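Local coordinates for protein ARF-like GTPase (Chlamydomonas reinhardtii, PDB 4M9Q) that is an ARF-family small GTPase of the P-loop type, Arl13B, and holds phosphoaminophosphonic acid-guanylate ester and a magnesium ion in this structure, at residues 36-41 with 51-56; 43-48 with 157-162; 104-109 with 177-182; 111-116 with 142-147. One frame throughout, in Å; residues are numbered along the deposited sequence. Where two conformers were deposited one is given.

Interaction 1: residues 36-41 with 51-56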
# COMPACT_ATOMS: atom_id res chain seq x y z
N PHE A 36 -15.61 -3.67 0.88
CA PHE A 36 -15.85 -5.06 0.48
C PHE A 36 -15.73 -5.12 -1.03
O PHE A 36 -16.72 -5.33 -1.72
CB PHE A 36 -17.26 -5.52 0.85
CG PHE A 36 -17.48 -5.76 2.31
CD1 PHE A 36 -17.62 -4.70 3.20
CD2 PHE A 36 -17.61 -7.05 2.80
CE1 PHE A 36 -17.85 -4.93 4.55
CE2 PHE A 36 -17.85 -7.28 4.14
CZ PHE A 36 -17.96 -6.22 5.02
N GLY A 37 -14.54 -4.85 -1.55
CA GLY A 37 -14.26 -4.94 -2.97
C GLY A 37 -12.99 -4.14 -3.08
O GLY A 37 -12.04 -4.40 -2.28
N PHE A 38 -13.00 -3.16 -3.99
CA PHE A 38 -11.96 -2.17 -4.04
C PHE A 38 -12.35 -0.82 -4.69
O PHE A 38 -13.33 -0.70 -5.48
CB PHE A 38 -10.77 -2.76 -4.80
CG PHE A 38 -10.96 -2.80 -6.29
CD1 PHE A 38 -10.60 -1.71 -7.08
CD2 PHE A 38 -11.44 -3.92 -6.90
CE1 PHE A 38 -10.76 -1.74 -8.48
CE2 PHE A 38 -11.62 -3.96 -8.29
CZ PHE A 38 -11.26 -2.87 -9.08
N ASN A 39 -11.54 0.17 -4.35
CA ASN A 39 -11.58 1.49 -4.94
C ASN A 39 -10.30 1.62 -5.78
O ASN A 39 -9.27 1.04 -5.46
CB ASN A 39 -11.60 2.52 -3.80
CG ASN A 39 -12.74 2.27 -2.79
OD1 ASN A 39 -13.92 2.21 -3.15
ND2 ASN A 39 -12.40 2.15 -1.51
N SER A 40 -10.35 2.42 -6.83
CA SER A 40 -9.27 2.52 -7.82
C SER A 40 -9.21 3.96 -8.19
O SER A 40 -10.22 4.53 -8.54
CB SER A 40 -9.68 1.70 -9.05
OG SER A 40 -8.88 1.91 -10.19
N THR A 41 -8.05 4.58 -8.13
CA THR A 41 -7.91 5.92 -8.68
C THR A 41 -6.51 6.15 -9.25
O THR A 41 -5.65 5.29 -9.16
CB THR A 41 -8.26 6.96 -7.61
OG1 THR A 41 -7.10 7.70 -7.24
CG2 THR A 41 -8.75 6.25 -6.39
N GLU A 51 -1.59 4.47 -10.83
CA GLU A 51 -2.82 3.77 -10.58
C GLU A 51 -2.78 3.14 -9.19
O GLU A 51 -1.89 2.32 -8.91
CB GLU A 51 -2.96 2.71 -11.62
CG GLU A 51 -4.38 2.18 -11.79
CD GLU A 51 -4.50 1.18 -12.97
OE1 GLU A 51 -3.59 0.32 -13.21
OE2 GLU A 51 -5.52 1.27 -13.69
N VAL A 52 -3.71 3.55 -8.31
CA VAL A 52 -3.78 3.01 -6.97
C VAL A 52 -5.00 2.12 -6.74
O VAL A 52 -6.10 2.55 -6.91
CB VAL A 52 -3.81 4.13 -5.93
CG1 VAL A 52 -3.61 3.55 -4.55
CG2 VAL A 52 -2.74 5.15 -6.23
N PHE A 53 -4.77 0.88 -6.34
CA PHE A 53 -5.84 -0.05 -5.99
C PHE A 53 -5.98 -0.16 -4.46
O PHE A 53 -5.10 -0.64 -3.78
CB PHE A 53 -5.54 -1.39 -6.59
CG PHE A 53 -5.70 -1.42 -8.08
CD1 PHE A 53 -4.59 -1.50 -8.92
CD2 PHE A 53 -6.97 -1.41 -8.66
CE1 PHE A 53 -4.75 -1.58 -10.29
CE2 PHE A 53 -7.12 -1.44 -10.06
CZ PHE A 53 -6.00 -1.52 -10.87
N ASP A 54 -7.09 0.34 -3.93
CA ASP A 54 -7.36 0.28 -2.51
C ASP A 54 -8.20 -0.97 -2.25
O ASP A 54 -9.36 -1.01 -2.57
CB ASP A 54 -8.08 1.56 -2.10
CG ASP A 54 -8.78 1.45 -0.75
OD1 ASP A 54 -8.32 0.69 0.14
OD2 ASP A 54 -9.81 2.14 -0.56
N LEU A 55 -7.58 -2.01 -1.71
CA LEU A 55 -8.24 -3.28 -1.51
C LEU A 55 -8.77 -3.37 -0.10
O LEU A 55 -8.12 -2.88 0.83
CB LEU A 55 -7.25 -4.41 -1.73
CG LEU A 55 -6.99 -4.83 -3.17
CD1 LEU A 55 -7.43 -3.78 -4.20
CD2 LEU A 55 -5.54 -5.23 -3.37
N GLY A 56 -9.90 -4.02 0.09
CA GLY A 56 -10.41 -4.25 1.44
C GLY A 56 -9.44 -5.09 2.24
O GLY A 56 -8.78 -5.95 1.68
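F38 and N39 start one strand of an antiparallel beta hairpin and face L55 and D54 on the other. The hairpin forms the 38-45 edge of the mixed sheet in the G-domain fold of this ARF-like GTPase. N39 and D54 are a hydrogen-bonded pair: N39 N donates to D54 O and D54 N to N39 O. T41 and V52 repeat the pattern, and V52 N lies 2.7 Å from T41 O. Beyond the strands, G56 N donates to G37 O.

The F38 and S40 side chains share a sheet face with F53 and L55. F38 CG stands between the backbone N and the carbonyl carbon (chi1 76°), which puts the ring alongside that of F53. F53 turns its edge to the F38 face in an offset edge-to-face pair, with planes at 71°. F38 CB packs on L55 CD1 at 3.5 Å.

N39, T41, V52 and D54 lie on the other face. There N39, T41 and D54 touch helix 17-24, and V52 packs on L9. D54 OD2 bonds T18 OG1, and T18 belongs to the magnesium site. N39 ND2 is the second partner of D54 OD2, at 2.8 Å and 171°, from above the carboxylate plane.

Interaction 2: residues 43-48 with 157-162. With SO4 (sulfate ion), chain F.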
# COMPACT_ATOMS: atom_id res chain seq x y z
N LEU A 43 -3.23 9.00 -9.72
CA LEU A 43 -2.53 10.12 -9.13
C LEU A 43 -1.42 10.54 -10.06
O LEU A 43 -0.85 9.72 -10.75
CB LEU A 43 -1.81 9.70 -7.81
CG LEU A 43 -2.62 9.14 -6.66
CD1 LEU A 43 -1.72 8.91 -5.47
CD2 LEU A 43 -3.73 10.08 -6.27
N ASN A 44 -1.01 11.80 -9.95
CA ASN A 44 0.21 12.28 -10.58
C ASN A 44 1.31 12.50 -9.54
O ASN A 44 1.05 13.01 -8.48
CB ASN A 44 -0.10 13.56 -11.32
CG ASN A 44 -1.00 13.31 -12.48
OD1 ASN A 44 -0.96 12.23 -13.07
ND2 ASN A 44 -1.82 14.28 -12.83
N GLU A 45 2.50 12.01 -9.81
CA GLU A 45 3.64 12.25 -8.92
C GLU A 45 4.89 12.24 -9.73
O GLU A 45 5.25 11.22 -10.31
CB GLU A 45 3.75 11.18 -7.86
CG GLU A 45 4.88 11.39 -6.85
CD GLU A 45 4.86 12.75 -6.16
OE1 GLU A 45 3.89 13.07 -5.43
OE2 GLU A 45 5.85 13.51 -6.37
N GLY A 46 5.52 13.41 -9.79
CA GLY A 46 6.54 13.68 -10.73
C GLY A 46 6.08 13.31 -12.11
O GLY A 46 5.05 13.77 -12.60
N LYS A 47 6.88 12.43 -12.68
CA LYS A 47 6.90 12.04 -14.07
C LYS A 47 6.02 10.81 -14.28
O LYS A 47 5.95 10.28 -15.35
CB LYS A 47 8.36 11.68 -14.33
CG LYS A 47 8.77 11.23 -15.68
CD LYS A 47 10.00 10.34 -15.56
CE LYS A 47 11.13 11.00 -14.78
NZ LYS A 47 12.37 10.18 -14.76
N TYR A 48 5.30 10.40 -13.25
CA TYR A 48 4.49 9.18 -13.29
C TYR A 48 2.99 9.37 -13.09
O TYR A 48 2.54 10.19 -12.31
CB TYR A 48 4.98 8.26 -12.20
CG TYR A 48 6.33 7.69 -12.48
CD1 TYR A 48 7.46 8.32 -12.02
CD2 TYR A 48 6.47 6.58 -13.26
CE1 TYR A 48 8.72 7.82 -12.31
CE2 TYR A 48 7.72 6.08 -13.57
CZ TYR A 48 8.83 6.70 -13.08
OH TYR A 48 10.08 6.25 -13.38
N ARG A 157 2.99 14.31 5.19
CA ARG A 157 3.67 13.01 5.31
C ARG A 157 3.16 12.00 4.26
O ARG A 157 3.91 11.13 3.82
CB ARG A 157 3.52 12.42 6.72
CG ARG A 157 4.16 13.18 7.90
CD ARG A 157 3.13 13.25 9.05
NE ARG A 157 3.53 12.89 10.41
CZ ARG A 157 2.67 12.73 11.43
NH1 ARG A 157 1.34 12.88 11.24
NH2 ARG A 157 3.14 12.39 12.63
N LEU A 158 1.90 12.10 3.84
CA LEU A 158 1.36 11.14 2.87
C LEU A 158 2.06 11.24 1.49
O LEU A 158 2.51 10.21 0.96
CB LEU A 158 -0.14 11.29 2.66
CG LEU A 158 -0.99 11.18 3.92
CD1 LEU A 158 -2.46 11.41 3.56
CD2 LEU A 158 -0.77 9.88 4.67
N ARG A 159 2.16 12.45 0.93
CA ARG A 159 2.95 12.66 -0.30
C ARG A 159 4.42 12.35 -0.10
O ARG A 159 5.06 11.79 -0.98
CB ARG A 159 2.79 14.10 -0.86
CG ARG A 159 1.47 14.37 -1.61
CD ARG A 159 1.54 13.78 -3.01
NE ARG A 159 0.24 13.68 -3.67
CZ ARG A 159 0.04 13.44 -4.97
NH1 ARG A 159 1.06 13.26 -5.80
NH2 ARG A 159 -1.20 13.40 -5.45
N ASP A 160 4.98 12.71 1.06
CA ASP A 160 6.37 12.36 1.34
C ASP A 160 6.58 10.86 1.16
O ASP A 160 7.50 10.42 0.47
CB ASP A 160 6.77 12.76 2.73
CG ASP A 160 6.85 14.28 2.92
OD1 ASP A 160 6.80 15.05 1.90
OD2 ASP A 160 6.93 14.71 4.11
N GLY A 161 5.68 10.08 1.71
CA GLY A 161 5.77 8.63 1.57
C GLY A 161 5.61 8.22 0.13
O GLY A 161 6.41 7.46 -0.39
N LEU A 162 4.62 8.78 -0.56
CA LEU A 162 4.43 8.50 -1.98
C LEU A 162 5.66 8.86 -2.80
O LEU A 162 6.07 8.08 -3.65
CB LEU A 162 3.18 9.20 -2.52
CG LEU A 162 2.76 8.83 -3.92
CD1 LEU A 162 2.50 7.34 -4.01
CD2 LEU A 162 1.51 9.59 -4.32
S SO4 F . 10.36 11.38 -10.61
O1 SO4 F . 8.97 11.23 -11.08
O2 SO4 F . 10.57 12.81 -10.25
O3 SO4 F . 10.60 10.47 -9.44
O4 SO4 F . 11.30 11.02 -11.69
O HOH W 1 -2.23 13.79 -8.27
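R159 NH1 is shared by two acceptors of strand 38-45, N44 O and E45 OE1. It donates to the backbone N44 O at 2.7 Å and to E45 OE1 at 2.9 Å. The second bond is also a salt bridge. Both acceptors lie at the edge of the guanidinium, close to its plane. NH1 reaches E45 OE1 from above the carboxylate plane, and the two flat groups are 59° apart.

The R159 chain bends at chi2 (-78°), which brings its end from the helix to the strand. E45 bends at chi2 as well, and the two side chains run past each other in opposite directions. A water adds a third link: it accepts from R159 NH2 at 3.0 Å and from N44 N at 2.9 Å.

Beside the polar group, L43 CD1 meets L162 CD2 at 3.5 Å. L162 CD2 also lies over one guanidinium face, toward its rim. L43 also packs on I50 and V52 of strand 48-55.

The contact joins the end of edge strand 38-45 to the start of the long helix 157-190, which packs against it. A type II' beta turn from E45 to Y48 pairs this strand with 48-55 as a beta hairpin. In this turn K47 N donates to a sulfate, probably from the crystallisation liquor, at SO4 O1 (2.9 Å).

E45 OE2 forms a salt bridge with K163. The carboxylate therefore has a positive partner on each oxygen, which probably favours its charged form. Two in-plane acceptors on NH1 and the water on NH2 should limit rotation of the guanidinium.

Interaction 3: residues 104-109 with 177-182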
# COMPACT_ATOMS: atom_id res chain seq x y z
N ARG A 104 9.02 -10.08 -5.05
CA ARG A 104 10.46 -9.97 -4.84
C ARG A 104 10.99 -8.64 -5.42
O ARG A 104 10.53 -8.18 -6.43
CB ARG A 104 11.13 -11.27 -5.34
CG ARG A 104 12.52 -11.18 -5.97
CD ARG A 104 12.41 -10.96 -7.47
NE ARG A 104 13.40 -11.70 -8.25
CZ ARG A 104 13.49 -11.67 -9.58
NH1 ARG A 104 12.65 -10.95 -10.30
NH2 ARG A 104 14.44 -12.39 -10.19
N ASP A 105 11.88 -7.97 -4.70
CA ASP A 105 12.44 -6.64 -5.10
C ASP A 105 11.49 -5.43 -5.24
O ASP A 105 11.94 -4.37 -5.62
CB ASP A 105 13.27 -6.77 -6.40
CG ASP A 105 14.53 -7.66 -6.23
OD1 ASP A 105 15.15 -7.68 -5.12
OD2 ASP A 105 14.91 -8.33 -7.22
N LYS A 106 10.19 -5.57 -4.96
CA LYS A 106 9.29 -4.44 -5.05
C LYS A 106 9.27 -3.68 -3.71
O LYS A 106 9.28 -4.30 -2.61
CB LYS A 106 7.90 -4.90 -5.41
CG LYS A 106 7.79 -5.39 -6.85
CD LYS A 106 6.42 -5.95 -7.16
CE LYS A 106 6.33 -6.52 -8.58
NZ LYS A 106 5.00 -7.17 -8.79
N PRO A 107 9.26 -2.35 -3.78
CA PRO A 107 9.35 -1.57 -2.57
C PRO A 107 8.00 -1.42 -1.85
O PRO A 107 6.93 -1.56 -2.50
CB PRO A 107 9.84 -0.24 -3.08
CG PRO A 107 9.36 -0.13 -4.45
CD PRO A 107 9.45 -1.53 -4.98
N ILE A 108 8.07 -1.19 -0.53
CA ILE A 108 6.92 -1.04 0.36
C ILE A 108 6.99 0.28 1.13
O ILE A 108 7.96 0.59 1.83
CB ILE A 108 6.83 -2.08 1.47
CG1 ILE A 108 7.42 -3.41 1.10
CG2 ILE A 108 5.37 -2.35 1.85
CD1 ILE A 108 6.70 -4.01 0.00
N CYS A 109 5.97 1.09 0.98
CA CYS A 109 5.87 2.29 1.75
C CYS A 109 4.91 1.96 2.90
O CYS A 109 3.79 1.61 2.68
CB CYS A 109 5.34 3.39 0.88
SG CYS A 109 4.91 4.84 1.80
N ASP A 177 9.74 -2.58 -14.66
CA ASP A 177 8.52 -2.43 -15.44
C ASP A 177 8.32 -3.59 -16.40
O ASP A 177 7.23 -4.18 -16.44
CB ASP A 177 8.48 -1.09 -16.16
CG ASP A 177 7.18 -0.87 -16.86
OD1 ASP A 177 7.17 -0.64 -18.10
OD2 ASP A 177 6.15 -0.95 -16.15
N PRO A 178 9.36 -3.95 -17.18
CA PRO A 178 9.25 -5.13 -18.06
C PRO A 178 8.85 -6.39 -17.31
O PRO A 178 7.96 -7.10 -17.77
CB PRO A 178 10.66 -5.30 -18.61
CG PRO A 178 11.29 -3.95 -18.52
CD PRO A 178 10.66 -3.27 -17.33
N ARG A 179 9.46 -6.62 -16.15
CA ARG A 179 9.06 -7.71 -15.29
C ARG A 179 7.59 -7.58 -14.92
O ARG A 179 6.85 -8.54 -15.04
CB ARG A 179 9.94 -7.77 -14.03
CG ARG A 179 9.31 -8.56 -12.89
CD ARG A 179 10.34 -9.21 -11.99
NE ARG A 179 10.49 -8.51 -10.72
CZ ARG A 179 9.75 -8.72 -9.64
NH1 ARG A 179 8.74 -9.59 -9.62
NH2 ARG A 179 10.03 -8.03 -8.55
N VAL A 180 7.15 -6.41 -14.50
CA VAL A 180 5.74 -6.27 -14.14
C VAL A 180 4.88 -6.58 -15.35
O VAL A 180 3.95 -7.37 -15.26
CB VAL A 180 5.40 -4.89 -13.54
CG1 VAL A 180 3.88 -4.72 -13.39
CG2 VAL A 180 6.14 -4.71 -12.22
N GLN A 181 5.19 -5.96 -16.47
CA GLN A 181 4.37 -6.14 -17.67
C GLN A 181 4.30 -7.58 -18.07
O GLN A 181 3.24 -8.09 -18.37
CB GLN A 181 4.89 -5.26 -18.83
CG GLN A 181 4.52 -3.78 -18.65
CD GLN A 181 3.01 -3.55 -18.55
OE1 GLN A 181 2.43 -3.48 -17.47
NE2 GLN A 181 2.36 -3.46 -19.70
N THR A 182 5.44 -8.25 -18.03
CA THR A 182 5.52 -9.66 -18.43
C THR A 182 4.78 -10.55 -17.44
O THR A 182 3.96 -11.37 -17.86
CB THR A 182 6.98 -10.14 -18.54
OG1 THR A 182 7.75 -9.17 -19.26
CG2 THR A 182 7.06 -11.48 -19.27
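R104 meets R179 first. The two side chains cross at a slant, with guanidinium planes 81° apart. R104 NH1 lies over one face of the R179 guanidinium, 3.3 Å from R179 NE. Both are donors of like charge, so the pair is not a bond. R104 CD covers part of an R179 face as well, toward its rim. The closest approach, from the R104 backbone to the end of R179, is too short to be trusted.

D105 adds little: its CB is 4.1 Å from R179 NH2. D105 OD2 makes a long salt bridge to R104 NE, with charge alone and no N-H pointing at it.

R104 to P107 form the loop that leads into strand 108-113. This loop, at the start of a central-sheet strand of the G domain, packs on the last modelled helix, 157-190.

K106 follows, with its chain extended beyond CG (chi2 176°). That shape lays CG and CE beside the R179 guanidinium and brings K106 CE to V180 CG2, at 4.1 Å. K106 CG lies 3.9 Å from R179 NH2. The K106 ammonium is held by the V72 and F102 carbonyls and by a salt bridge to E183. R179 NH1 stands 4.5 Å from K106 NZ and has a long, weak ion pair with E183.

Interaction 4: residues 111-116 with 142-147. With GNP (phosphoaminophosphonic acid-guanylate ester), chain D.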
# COMPACT_ATOMS: atom_id res chain seq x y z
N PHE A 111 2.85 3.07 6.05
CA PHE A 111 2.36 4.24 6.76
C PHE A 111 1.93 3.85 8.16
O PHE A 111 1.07 3.02 8.36
CB PHE A 111 1.19 4.85 6.01
CG PHE A 111 1.59 5.67 4.82
CD1 PHE A 111 2.29 6.79 4.99
CD2 PHE A 111 1.17 5.34 3.56
CE1 PHE A 111 2.63 7.59 3.90
CE2 PHE A 111 1.48 6.13 2.45
CZ PHE A 111 2.23 7.24 2.62
N ALA A 112 2.56 4.45 9.15
CA ALA A 112 2.18 4.21 10.55
C ALA A 112 1.07 5.21 10.83
O ALA A 112 1.33 6.31 11.32
CB ALA A 112 3.36 4.45 11.49
N ASN A 113 -0.15 4.82 10.50
CA ASN A 113 -1.28 5.75 10.49
C ASN A 113 -1.90 6.03 11.88
O ASN A 113 -1.66 5.34 12.86
CB ASN A 113 -2.34 5.23 9.52
CG ASN A 113 -3.41 6.24 9.22
OD1 ASN A 113 -3.13 7.46 9.11
ND2 ASN A 113 -4.64 5.78 9.12
N LYS A 114 -2.68 7.10 11.95
CA LYS A 114 -3.47 7.45 13.16
C LYS A 114 -2.59 8.05 14.27
O LYS A 114 -2.80 7.78 15.43
CB LYS A 114 -4.25 6.22 13.66
CG LYS A 114 -5.12 5.54 12.58
CD LYS A 114 -6.36 4.87 13.18
CE LYS A 114 -7.11 4.01 12.20
NZ LYS A 114 -8.14 3.12 12.83
N GLN A 115 -1.63 8.89 13.89
CA GLN A 115 -0.73 9.53 14.82
C GLN A 115 -1.37 10.63 15.63
O GLN A 115 -0.74 11.17 16.53
CB GLN A 115 0.49 10.08 14.12
CG GLN A 115 1.40 9.05 13.46
CD GLN A 115 2.21 8.23 14.43
OE1 GLN A 115 2.69 8.77 15.39
NE2 GLN A 115 2.39 6.96 14.15
N ASP A 116 -2.62 10.97 15.33
CA ASP A 116 -3.43 11.86 16.19
C ASP A 116 -3.94 11.15 17.42
O ASP A 116 -4.32 11.78 18.41
CB ASP A 116 -4.63 12.42 15.43
CG ASP A 116 -5.54 11.31 14.88
OD1 ASP A 116 -5.05 10.31 14.23
OD2 ASP A 116 -6.77 11.42 15.10
N PHE A 142 6.61 5.67 7.50
CA PHE A 142 6.27 7.07 7.61
C PHE A 142 5.08 7.18 8.51
O PHE A 142 4.03 6.64 8.22
CB PHE A 142 5.86 7.61 6.26
CG PHE A 142 6.94 7.55 5.23
CD1 PHE A 142 7.02 6.47 4.36
CD2 PHE A 142 7.83 8.58 5.09
CE1 PHE A 142 7.99 6.42 3.40
CE2 PHE A 142 8.83 8.52 4.15
CZ PHE A 142 8.91 7.43 3.31
N PRO A 143 5.23 7.87 9.64
CA PRO A 143 4.09 8.15 10.44
C PRO A 143 3.18 9.16 9.77
O PRO A 143 3.68 10.08 9.14
CB PRO A 143 4.67 8.73 11.73
CG PRO A 143 6.12 8.88 11.53
CD PRO A 143 6.50 8.32 10.22
N CYS A 144 1.86 9.05 9.95
CA CYS A 144 0.95 9.97 9.30
C CYS A 144 -0.40 9.97 9.97
O CYS A 144 -0.68 9.19 10.90
CB CYS A 144 0.76 9.57 7.84
SG CYS A 144 -0.08 7.99 7.71
N THR A 145 -1.24 10.88 9.48
CA THR A 145 -2.62 11.04 9.95
C THR A 145 -3.49 11.26 8.73
O THR A 145 -3.59 12.34 8.19
CB THR A 145 -2.68 12.25 10.90
OG1 THR A 145 -1.75 11.99 11.94
CG2 THR A 145 -4.06 12.47 11.48
N ALA A 146 -4.04 10.17 8.25
CA ALA A 146 -4.84 10.15 7.05
C ALA A 146 -6.11 10.97 7.30
O ALA A 146 -6.69 11.48 6.37
CB ALA A 146 -5.21 8.71 6.70
N LYS A 147 -6.55 11.06 8.54
CA LYS A 147 -7.75 11.84 8.88
C LYS A 147 -7.38 13.04 9.73
O LYS A 147 -7.54 13.01 10.95
CB LYS A 147 -8.77 10.96 9.63
CG LYS A 147 -10.18 11.55 9.69
CD LYS A 147 -11.10 10.77 10.61
CE LYS A 147 -12.46 11.47 10.83
NZ LYS A 147 -12.80 11.71 12.27
PG GNP D . -11.12 -1.69 5.14
O1G GNP D . -11.80 -0.91 3.89
O2G GNP D . -9.73 -2.31 4.74
O3G GNP D . -12.17 -2.68 5.67
N3B GNP D . -10.70 -0.51 6.28
PB GNP D . -9.77 0.80 5.75
O1B GNP D . -10.13 1.26 4.25
O2B GNP D . -8.34 0.40 5.93
O3A GNP D . -10.15 1.89 6.84
PA GNP D . -10.84 3.31 6.62
O1A GNP D . -12.22 2.92 6.26
O2A GNP D . -9.96 4.10 5.71
O5' GNP D . -10.73 3.86 8.11
C5' GNP D . -11.17 3.03 9.21
C4' GNP D . -11.64 3.92 10.40
O4' GNP D . -10.48 4.64 10.84
C3' GNP D . -12.61 5.02 10.01
O3' GNP D . -13.36 5.51 11.13
C2' GNP D . -11.72 6.17 9.68
O2' GNP D . -12.31 7.43 9.81
C1' GNP D . -10.68 6.04 10.74
N9 GNP D . -9.40 6.70 10.48
C8 GNP D . -8.70 6.59 9.36
N7 GNP D . -7.54 7.26 9.45
C5 GNP D . -7.51 7.83 10.66
C6 GNP D . -6.54 8.70 11.35
O6 GNP D . -5.48 9.07 10.81
N1 GNP D . -6.84 9.07 12.58
C2 GNP D . -7.99 8.68 13.22
N2 GNP D . -8.17 9.13 14.46
N3 GNP D . -8.93 7.88 12.65
C4 GNP D . -8.74 7.46 11.35
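N113 turns CG anti to its own N (chi1 -168°), which sets OD1 against A146 N at 3.0 Å. The donor lies in the carbonyl plane. N113 ND2 donates to A15 O, in what is consistent with the P-loop. Q115 bends at chi2 (-73°), and its CD lies 3.7 Å from P143 CB. Q115 NE2 also donates to A112 O and to A121 O.

The strands are parallel neighbours of a beta-alpha-beta unit. A112 N donates to F142 O at 2.8 Å. C144 N donates to A112 O, from the face of its plane opposite Q115 NE2. Q115 N then bonds C144 O. C144 SG sits obliquely off the F111 ring.

The ends of the two strands and the turns after them carry the guanine site: NKxD, with N113, K114 and D116, and T145 to K147, a TAK comparable to the family's SAK motif. K114 CG, CD and CE lie over one face of the base and K147 CB over the other. K114 NZ has a salt bridge to D80, a bond to N14 O and a weak one to GNP O4'.

D116 OD1 accepts from GNP N1 at 2.7 Å, D116 OD2 from GNP N2 at 2.8 Å. K147 N donates to GNP O6. Carboxylate and N-H thus match guanine's donors and O6.

How the interactions relate
From the N terminus, interaction 1 comes first and closes the short hairpin loop between strands 38-45 and 48-55. Interaction 2 starts within that hairpin and closes a long loop to helix 157-190, so the two cross. They touch where V52 packs on L43. Interaction 3 opens later and ends further along the same helix, so it crosses interaction 2, and C109 lies by G161. Interaction 4 lies within the spans of both 2 and 3 and joins strand 108-113 to strand 139-143. It meets interaction 2 where R157 and L158 lie by P143, T145 and F111, and interaction 3 where F142 lies by C109. Helix 157-190 thus ties one sheet edge, near 38-45, to the strands at the other.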